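Local coordinates for BH1974 protein (Bacillus halodurans, PDB 3ON5) that probably helps to mature or deliver the molybdenum cofactor for enzymes of the xanthine dehydrogenase type, at residues R201-F205 / F254-I260; D276-H281 / R299-Q305. All coordinates share one frame; numbering follows the deposited sequence.

Contact 1: residues R201-F205 / F254-I260; sequences RLIIF and FLRKFLI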
loop_
_atom_site.group_PDB
_atom_site.type_symbol
_atom_site.label_atom_id
_atom_site.label_comp_id
_atom_site.label_asym_id
_atom_site.label_seq_id
_atom_site.Cartn_x
_atom_site.Cartn_y
_atom_site.Cartn_z
ATOM N N ARG A 201 -17.281 -27.856 -12.940
ATOM C CA ARG A 201 -16.041 -28.361 -13.515
ATOM C C ARG A 201 -15.932 -28.024 -14.974
ATOM O O ARG A 201 -16.907 -28.125 -15.706
ATOM C CB ARG A 201 -15.958 -29.860 -13.320
ATOM C CG ARG A 201 -15.130 -30.253 -12.124
ATOM C CD ARG A 201 -15.623 -31.520 -11.479
ATOM N NE ARG A 201 -15.759 -32.671 -12.371
ATOM C CZ ARG A 201 -14.924 -33.700 -12.385
ATOM N NH1 ARG A 201 -13.863 -33.712 -11.578
ATOM N NH2 ARG A 201 -15.160 -34.750 -13.178
ATOM N N LEU A 202 -14.733 -27.604 -15.383
ATOM C CA LEU A 202 -14.382 -27.294 -16.761
ATOM C C LEU A 202 -13.195 -28.140 -17.143
ATOM O O LEU A 202 -12.086 -27.931 -16.629
ATOM C CB LEU A 202 -14.103 -25.805 -16.964
ATOM C CG LEU A 202 -13.720 -25.381 -18.379
ATOM C CD1 LEU A 202 -14.902 -25.489 -19.318
ATOM C CD2 LEU A 202 -13.171 -23.973 -18.384
ATOM N N ILE A 203 -13.452 -29.147 -18.000
ATOM C CA ILE A 203 -12.468 -30.124 -18.451
ATOM C C ILE A 203 -11.972 -29.665 -19.815
ATOM O O ILE A 203 -12.726 -29.673 -20.793
ATOM C CB ILE A 203 -13.075 -31.556 -18.455
ATOM C CG1 ILE A 203 -13.761 -31.857 -17.100
ATOM C CG2 ILE A 203 -11.999 -32.617 -18.822
ATOM C CD1 ILE A 203 -14.578 -33.062 -16.997
ATOM N N ILE A 204 -10.698 -29.230 -19.860
ATOM C CA ILE A 204 -10.052 -28.689 -21.059
ATOM C C ILE A 204 -9.091 -29.720 -21.662
ATOM O O ILE A 204 -8.152 -30.178 -21.004
ATOM C CB ILE A 204 -9.318 -27.368 -20.740
ATOM C CG1 ILE A 204 -10.273 -26.353 -20.066
ATOM C CG2 ILE A 204 -8.702 -26.795 -22.016
ATOM C CD1 ILE A 204 -9.608 -25.152 -19.384
ATOM N N PHE A 205 -9.357 -30.080 -22.922
ATOM C CA PHE A 205 -8.537 -30.969 -23.732
ATOM C C PHE A 205 -7.637 -30.116 -24.605
ATOM O O PHE A 205 -8.114 -29.455 -25.533
ATOM C CB PHE A 205 -9.396 -31.927 -24.557
ATOM C CG PHE A 205 -10.056 -33.015 -23.750
ATOM C CD1 PHE A 205 -9.398 -34.211 -23.502
ATOM C CD2 PHE A 205 -11.351 -32.861 -23.269
ATOM C CE1 PHE A 205 -10.007 -35.224 -22.771
ATOM C CE2 PHE A 205 -11.960 -33.874 -22.532
ATOM C CZ PHE A 205 -11.285 -35.050 -22.289
ATOM N N PHE A 254 -7.043 -40.744 -20.767
ATOM C CA PHE A 254 -7.735 -39.827 -19.880
ATOM C C PHE A 254 -9.205 -40.213 -19.754
ATOM O O PHE A 254 -9.665 -40.419 -18.642
ATOM C CB PHE A 254 -7.602 -38.394 -20.381
ATOM C CG PHE A 254 -8.263 -37.377 -19.492
ATOM C CD1 PHE A 254 -7.565 -36.790 -18.439
ATOM C CD2 PHE A 254 -9.566 -36.962 -19.738
ATOM C CE1 PHE A 254 -8.166 -35.813 -17.641
ATOM C CE2 PHE A 254 -10.168 -35.998 -18.933
ATOM C CZ PHE A 254 -9.459 -35.412 -17.902
ATOM N N LEU A 255 -9.904 -40.381 -20.890
ATOM C CA LEU A 255 -11.331 -40.729 -20.977
ATOM C C LEU A 255 -11.612 -42.092 -20.331
ATOM O O LEU A 255 -12.677 -42.283 -19.735
ATOM C CB LEU A 255 -11.800 -40.729 -22.436
ATOM C CG LEU A 255 -11.769 -39.358 -23.131
ATOM C CD1 LEU A 255 -11.846 -39.507 -24.616
ATOM C CD2 LEU A 255 -12.796 -38.380 -22.573
ATOM N N ARG A 256 -10.653 -43.014 -20.392
ATOM C CA ARG A 256 -10.796 -44.307 -19.728
ATOM C C ARG A 256 -10.708 -44.142 -18.193
ATOM O O ARG A 256 -11.541 -44.678 -17.471
ATOM C CB ARG A 256 -9.725 -45.302 -20.212
ATOM C CG ARG A 256 -9.932 -46.697 -19.643
ATOM C CD ARG A 256 -8.805 -47.690 -19.897
ATOM N NE ARG A 256 -7.638 -47.443 -19.044
ATOM C CZ ARG A 256 -6.498 -46.904 -19.460
ATOM N NH1 ARG A 256 -6.327 -46.598 -20.739
ATOM N NH2 ARG A 256 -5.496 -46.721 -18.609
ATOM N N LYS A 257 -9.714 -43.379 -17.718
ATOM C CA LYS A 257 -9.375 -43.232 -16.321
ATOM C C LYS A 257 -10.207 -42.146 -15.608
ATOM O O LYS A 257 -10.742 -42.443 -14.547
ATOM C CB LYS A 257 -7.874 -42.920 -16.194
ATOM C CG LYS A 257 -7.000 -44.138 -16.559
ATOM C CD LYS A 257 -5.586 -43.812 -17.127
ATOM C CE LYS A 257 -4.512 -43.298 -16.196
ATOM N NZ LYS A 257 -3.200 -43.175 -16.893
ATOM N N PHE A 258 -10.308 -40.915 -16.153
ATOM C CA PHE A 258 -11.004 -39.785 -15.509
ATOM C C PHE A 258 -12.497 -39.784 -15.844
ATOM O O PHE A 258 -12.884 -39.680 -17.007
ATOM C CB PHE A 258 -10.365 -38.461 -15.941
ATOM C CG PHE A 258 -10.825 -37.198 -15.232
ATOM C CD1 PHE A 258 -11.993 -36.544 -15.627
ATOM C CD2 PHE A 258 -10.010 -36.571 -14.283
ATOM C CE1 PHE A 258 -12.382 -35.352 -15.017
ATOM C CE2 PHE A 258 -10.399 -35.377 -13.680
ATOM C CZ PHE A 258 -11.585 -34.784 -14.042
ATOM N N LEU A 259 -13.331 -39.868 -14.805
ATOM C CA LEU A 259 -14.787 -39.854 -14.927
ATOM C C LEU A 259 -15.304 -38.431 -15.179
ATOM O O LEU A 259 -15.001 -37.493 -14.430
ATOM C CB LEU A 259 -15.426 -40.438 -13.657
ATOM C CG LEU A 259 -16.942 -40.316 -13.501
ATOM C CD1 LEU A 259 -17.690 -41.114 -14.582
ATOM C CD2 LEU A 259 -17.352 -40.762 -12.123
ATOM N N ILE A 260 -16.089 -38.302 -16.250
ATOM C CA ILE A 260 -16.730 -37.070 -16.668
ATOM C C ILE A 260 -18.206 -37.213 -16.327
ATOM O O ILE A 260 -18.883 -38.112 -16.825
ATOM C CB ILE A 260 -16.465 -36.735 -18.157
ATOM C CG1 ILE A 260 -14.940 -36.559 -18.416
ATOM C CG2 ILE A 260 -17.234 -35.465 -18.546
ATOM C CD1 ILE A 260 -14.526 -36.343 -19.857
#
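Ile203 and Phe205, on the first strand of the Rossmann domain's parallel sheet, pack against Phe254, Phe258 and Ile260 of helix 251-257 and the turn after it. This helix belongs to the crossover between strands 245-248 and 265-268. Ile203 sends two branches across. Ile203 CG2 meets Phe254 CE2 at 3.8 Å. Ile203 CD1 lies 3.7 Å from Phe258 CE1 and also touches Ile260 CG1. Phe205 has CG anti to its carbonyl carbon (chi1 -73°), which swings the far end of the ring to the helix. There Phe205 CE1 meets Phe254 CD2 at 3.5 Å, with the ring planes 83° apart, and Phe205 CZ touches Leu255 CD2. The two phenylalanines of the second segment also pack on each other. Phe258 CB sits over the centre of the Phe254 ring, and Phe254 CZ lies over one face of Phe258. Arg201 carries the polar end. The Arg201 guanidinium and the Phe258 ring run nearly parallel, their planes 5° apart, and meet obliquely. Arg201 NH1 lies 3.5 Å from Phe258 CZ. Arg201 NH2 gives a weak, bent bond of 3.0 Å to Leu259 O, which lies in plane at the guanidinium edge. NE forms a salt bridge with Asp264. An alanine in place of Arg201 would probably leave Phe258 without this neighbour, Leu259 O without its weak bond and Asp264 without its charged mate. Strand 223-229 adds Val226 beside Phe258 and Thr228 beside Phe254, while helix 273-283 flanks the contact through Phe282 and Leu283. Leu202 and Ile204 pack instead on helix 211-221.

Contact 2: residues D276-H281 / R299-Q305; sequences DQEILH and RTRRLLQ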
loop_
_atom_site.group_PDB
_atom_site.type_symbol
_atom_site.label_atom_id
_atom_site.label_comp_id
_atom_site.label_asym_id
_atom_site.label_seq_id
_atom_site.Cartn_x
_atom_site.Cartn_y
_atom_site.Cartn_z
ATOM N N ASP A 276 -9.037 -34.553 -31.345
ATOM C CA ASP A 276 -10.359 -33.948 -31.162
ATOM C C ASP A 276 -11.474 -34.928 -31.538
ATOM O O ASP A 276 -12.486 -35.009 -30.837
ATOM C CB ASP A 276 -10.486 -32.668 -31.993
ATOM C CG ASP A 276 -9.629 -31.503 -31.537
ATOM O OD1 ASP A 276 -9.103 -31.554 -30.409
ATOM O OD2 ASP A 276 -9.561 -30.504 -32.264
ATOM N N GLN A 277 -11.270 -35.702 -32.617
ATOM C CA GLN A 277 -12.221 -36.692 -33.070
ATOM C C GLN A 277 -12.353 -37.844 -32.055
ATOM O O GLN A 277 -13.486 -38.264 -31.838
ATOM C CB GLN A 277 -11.816 -37.230 -34.438
ATOM C CG GLN A 277 -12.943 -37.986 -35.108
ATOM C CD GLN A 277 -12.558 -38.491 -36.457
ATOM O OE1 GLN A 277 -11.664 -39.333 -36.591
ATOM N NE2 GLN A 277 -13.285 -38.042 -37.479
ATOM N N GLU A 278 -11.251 -38.338 -31.404
ATOM C CA GLU A 278 -11.465 -39.436 -30.439
ATOM C C GLU A 278 -12.181 -38.883 -29.216
ATOM O O GLU A 278 -13.095 -39.547 -28.729
ATOM C CB GLU A 278 -10.198 -40.260 -30.025
ATOM C CG GLU A 278 -9.064 -39.659 -29.187
ATOM C CD GLU A 278 -7.918 -40.641 -28.912
ATOM O OE1 GLU A 278 -7.974 -41.767 -29.463
ATOM O OE2 GLU A 278 -6.963 -40.296 -28.168
ATOM N N ILE A 279 -11.857 -37.631 -28.796
ATOM C CA ILE A 279 -12.501 -36.996 -27.631
ATOM C C ILE A 279 -14.021 -36.844 -27.887
ATOM O O ILE A 279 -14.814 -37.347 -27.091
ATOM C CB ILE A 279 -11.859 -35.646 -27.268
ATOM C CG1 ILE A 279 -10.340 -35.786 -27.052
ATOM C CG2 ILE A 279 -12.543 -35.063 -26.025
ATOM C CD1 ILE A 279 -9.586 -34.518 -27.099
ATOM N N LEU A 280 -14.403 -36.217 -29.012
ATOM C CA LEU A 280 -15.797 -35.987 -29.377
ATOM C C LEU A 280 -16.595 -37.301 -29.524
ATOM O O LEU A 280 -17.679 -37.406 -28.958
ATOM C CB LEU A 280 -15.867 -35.200 -30.688
ATOM C CG LEU A 280 -17.266 -34.858 -31.224
ATOM C CD1 LEU A 280 -18.058 -34.021 -30.237
ATOM C CD2 LEU A 280 -17.157 -34.159 -32.562
ATOM N N HIS A 281 -16.062 -38.288 -30.258
ATOM C CA HIS A 281 -16.718 -39.573 -30.493
ATOM C C HIS A 281 -16.976 -40.310 -29.196
ATOM O O HIS A 281 -17.971 -41.016 -29.112
ATOM C CB HIS A 281 -15.884 -40.441 -31.427
ATOM C CG HIS A 281 -16.029 -40.062 -32.875
ATOM N ND1 HIS A 281 -16.327 -41.004 -33.845
ATOM C CD2 HIS A 281 -16.012 -38.840 -33.457
ATOM C CE1 HIS A 281 -16.425 -40.332 -34.986
ATOM N NE2 HIS A 281 -16.248 -39.028 -34.799
ATOM N N ARG A 299 -15.169 -28.025 -39.801
ATOM C CA ARG A 299 -14.176 -28.883 -39.150
ATOM C C ARG A 299 -14.857 -29.853 -38.223
ATOM O O ARG A 299 -14.534 -31.034 -38.222
ATOM C CB ARG A 299 -13.168 -28.030 -38.375
ATOM C CG ARG A 299 -11.772 -28.611 -38.372
ATOM C CD ARG A 299 -10.905 -27.920 -37.349
ATOM N NE ARG A 299 -10.961 -28.646 -36.082
ATOM C CZ ARG A 299 -10.017 -29.482 -35.660
ATOM N NH1 ARG A 299 -8.899 -29.638 -36.356
ATOM N NH2 ARG A 299 -10.166 -30.134 -34.521
ATOM N N THR A 300 -15.840 -29.345 -37.460
ATOM C CA THR A 300 -16.614 -30.082 -36.464
ATOM C C THR A 300 -17.602 -31.017 -37.219
ATOM O O THR A 300 -17.907 -32.089 -36.689
ATOM C CB THR A 300 -17.265 -29.086 -35.497
ATOM O OG1 THR A 300 -16.194 -28.466 -34.769
ATOM C CG2 THR A 300 -18.212 -29.745 -34.499
ATOM N N ARG A 301 -18.027 -30.666 -38.457
ATOM C CA ARG A 301 -18.827 -31.561 -39.304
ATOM C C ARG A 301 -17.947 -32.736 -39.754
ATOM O O ARG A 301 -18.404 -33.886 -39.766
ATOM C CB ARG A 301 -19.446 -30.836 -40.512
ATOM C CG ARG A 301 -20.809 -30.218 -40.206
ATOM C CD ARG A 301 -21.569 -29.725 -41.438
ATOM N NE ARG A 301 -21.006 -28.515 -42.052
ATOM C CZ ARG A 301 -21.416 -27.273 -41.806
ATOM N NH1 ARG A 301 -22.383 -27.046 -40.926
ATOM N NH2 ARG A 301 -20.841 -26.246 -42.419
ATOM N N ARG A 302 -16.661 -32.444 -40.072
ATOM C CA ARG A 302 -15.684 -33.452 -40.471
ATOM C C ARG A 302 -15.342 -34.343 -39.265
ATOM O O ARG A 302 -15.221 -35.557 -39.432
ATOM C CB ARG A 302 -14.424 -32.812 -41.080
ATOM C CG ARG A 302 -14.639 -32.393 -42.535
ATOM C CD ARG A 302 -13.413 -31.844 -43.247
ATOM N NE ARG A 302 -13.093 -30.466 -42.862
ATOM C CZ ARG A 302 -12.060 -30.108 -42.097
ATOM N NH1 ARG A 302 -11.197 -31.021 -41.662
ATOM N NH2 ARG A 302 -11.858 -28.828 -41.800
ATOM N N LEU A 303 -15.264 -33.751 -38.049
ATOM C CA LEU A 303 -15.013 -34.465 -36.790
ATOM C C LEU A 303 -16.139 -35.466 -36.487
ATOM O O LEU A 303 -15.854 -36.596 -36.076
ATOM C CB LEU A 303 -14.858 -33.488 -35.599
ATOM C CG LEU A 303 -13.561 -32.688 -35.479
ATOM C CD1 LEU A 303 -13.645 -31.731 -34.334
ATOM C CD2 LEU A 303 -12.373 -33.587 -35.231
ATOM N N LEU A 304 -17.411 -35.052 -36.714
ATOM C CA LEU A 304 -18.600 -35.876 -36.490
ATOM C C LEU A 304 -18.705 -36.951 -37.547
ATOM O O LEU A 304 -19.300 -37.984 -37.261
ATOM C CB LEU A 304 -19.889 -35.040 -36.457
ATOM C CG LEU A 304 -20.080 -34.146 -35.221
ATOM C CD1 LEU A 304 -21.053 -33.027 -35.496
ATOM C CD2 LEU A 304 -20.487 -34.946 -33.994
ATOM N N GLN A 305 -18.082 -36.744 -38.741
ATOM C CA GLN A 305 -18.020 -37.679 -39.888
ATOM C C GLN A 305 -19.329 -38.518 -39.980
ATOM O O GLN A 305 -19.314 -39.758 -39.881
ATOM C CB GLN A 305 -16.766 -38.608 -39.844
ATOM C CG GLN A 305 -16.473 -39.339 -38.510
ATOM C CD GLN A 305 -15.700 -40.628 -38.686
ATOM O OE1 GLN A 305 -16.039 -41.484 -39.519
ATOM N NE2 GLN A 305 -14.724 -40.856 -37.817
#
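Leu280 and Leu303 meet between two helices of the Rossmann domain, 273-283 and 297-304, which follow parallel strands 265-268 and 290-293. The axes of the two short segments come within 9.6 Å and cross at -66°. Leu280 points toward the second helix. Leu280 CD2 lies 3.7 Å from Leu304 CD2, the two side chains crossing at about a right angle, and also reaches Leu303 CB. Ile293 of strand 290-293 packs on both Leu280 and Leu303. Leu303 sends CD2 to the backbone of the first helix, where it rests near Gln277 N and Gln277 CB. Two donors grip the carbonyl of Leu303 in the last turn of its helix. His281 NE2 comes in the carbonyl plane, 2.8 Å from Leu303 O, and this oxygen lies close to the imidazole plane in return. Gln277 NE2 gives Leu303 O a longer bond of 3.3 Å and stands above the carbonyl plane, 36° out of it. CG of Gln277 is anti to the backbone N (chi1 -165°) and the chain beyond is extended, which carries the amide across to this oxygen. At the other end, Asp276 faces Arg299 in a salt bridge, the carboxylate and guanidinium planes nearly perpendicular; its atoms are too close in the model, so the detail is doubtful. Asp276 OD1 also bonds Thr270 OG1, and Arg299 NH1 forms a salt bridge with Asp102 of the second subunit. Gln305 leaves the helix with positive phi. Its side chain crosses those of Gln277 and His281 at about right angles. Gln305 CG lies in the His281 ring plane at the edge, 3.7 Å from His281 CE1.

Overall arrangement
Both contacts belong to the Rossmann domain, on the same side of the chain's centre, with their own centres about 17 Å apart. Contact 1 joins the sheet to a helix and is mainly aromatic and aliphatic, with one arginine at its polar end. Contact 2 joins two helices farther out, its centre about 31 Å from the chain centre against 20 Å. It pairs a leucine cluster with polar bonds to a helix-end carbonyl, and Arg299 reaches a second subunit. Each is partly buried. Helix 273-283 bridges them: Ile279, which takes no part in contact 2, packs its CD1 3.6 Å from Phe205 CD1 and also meets Leu255.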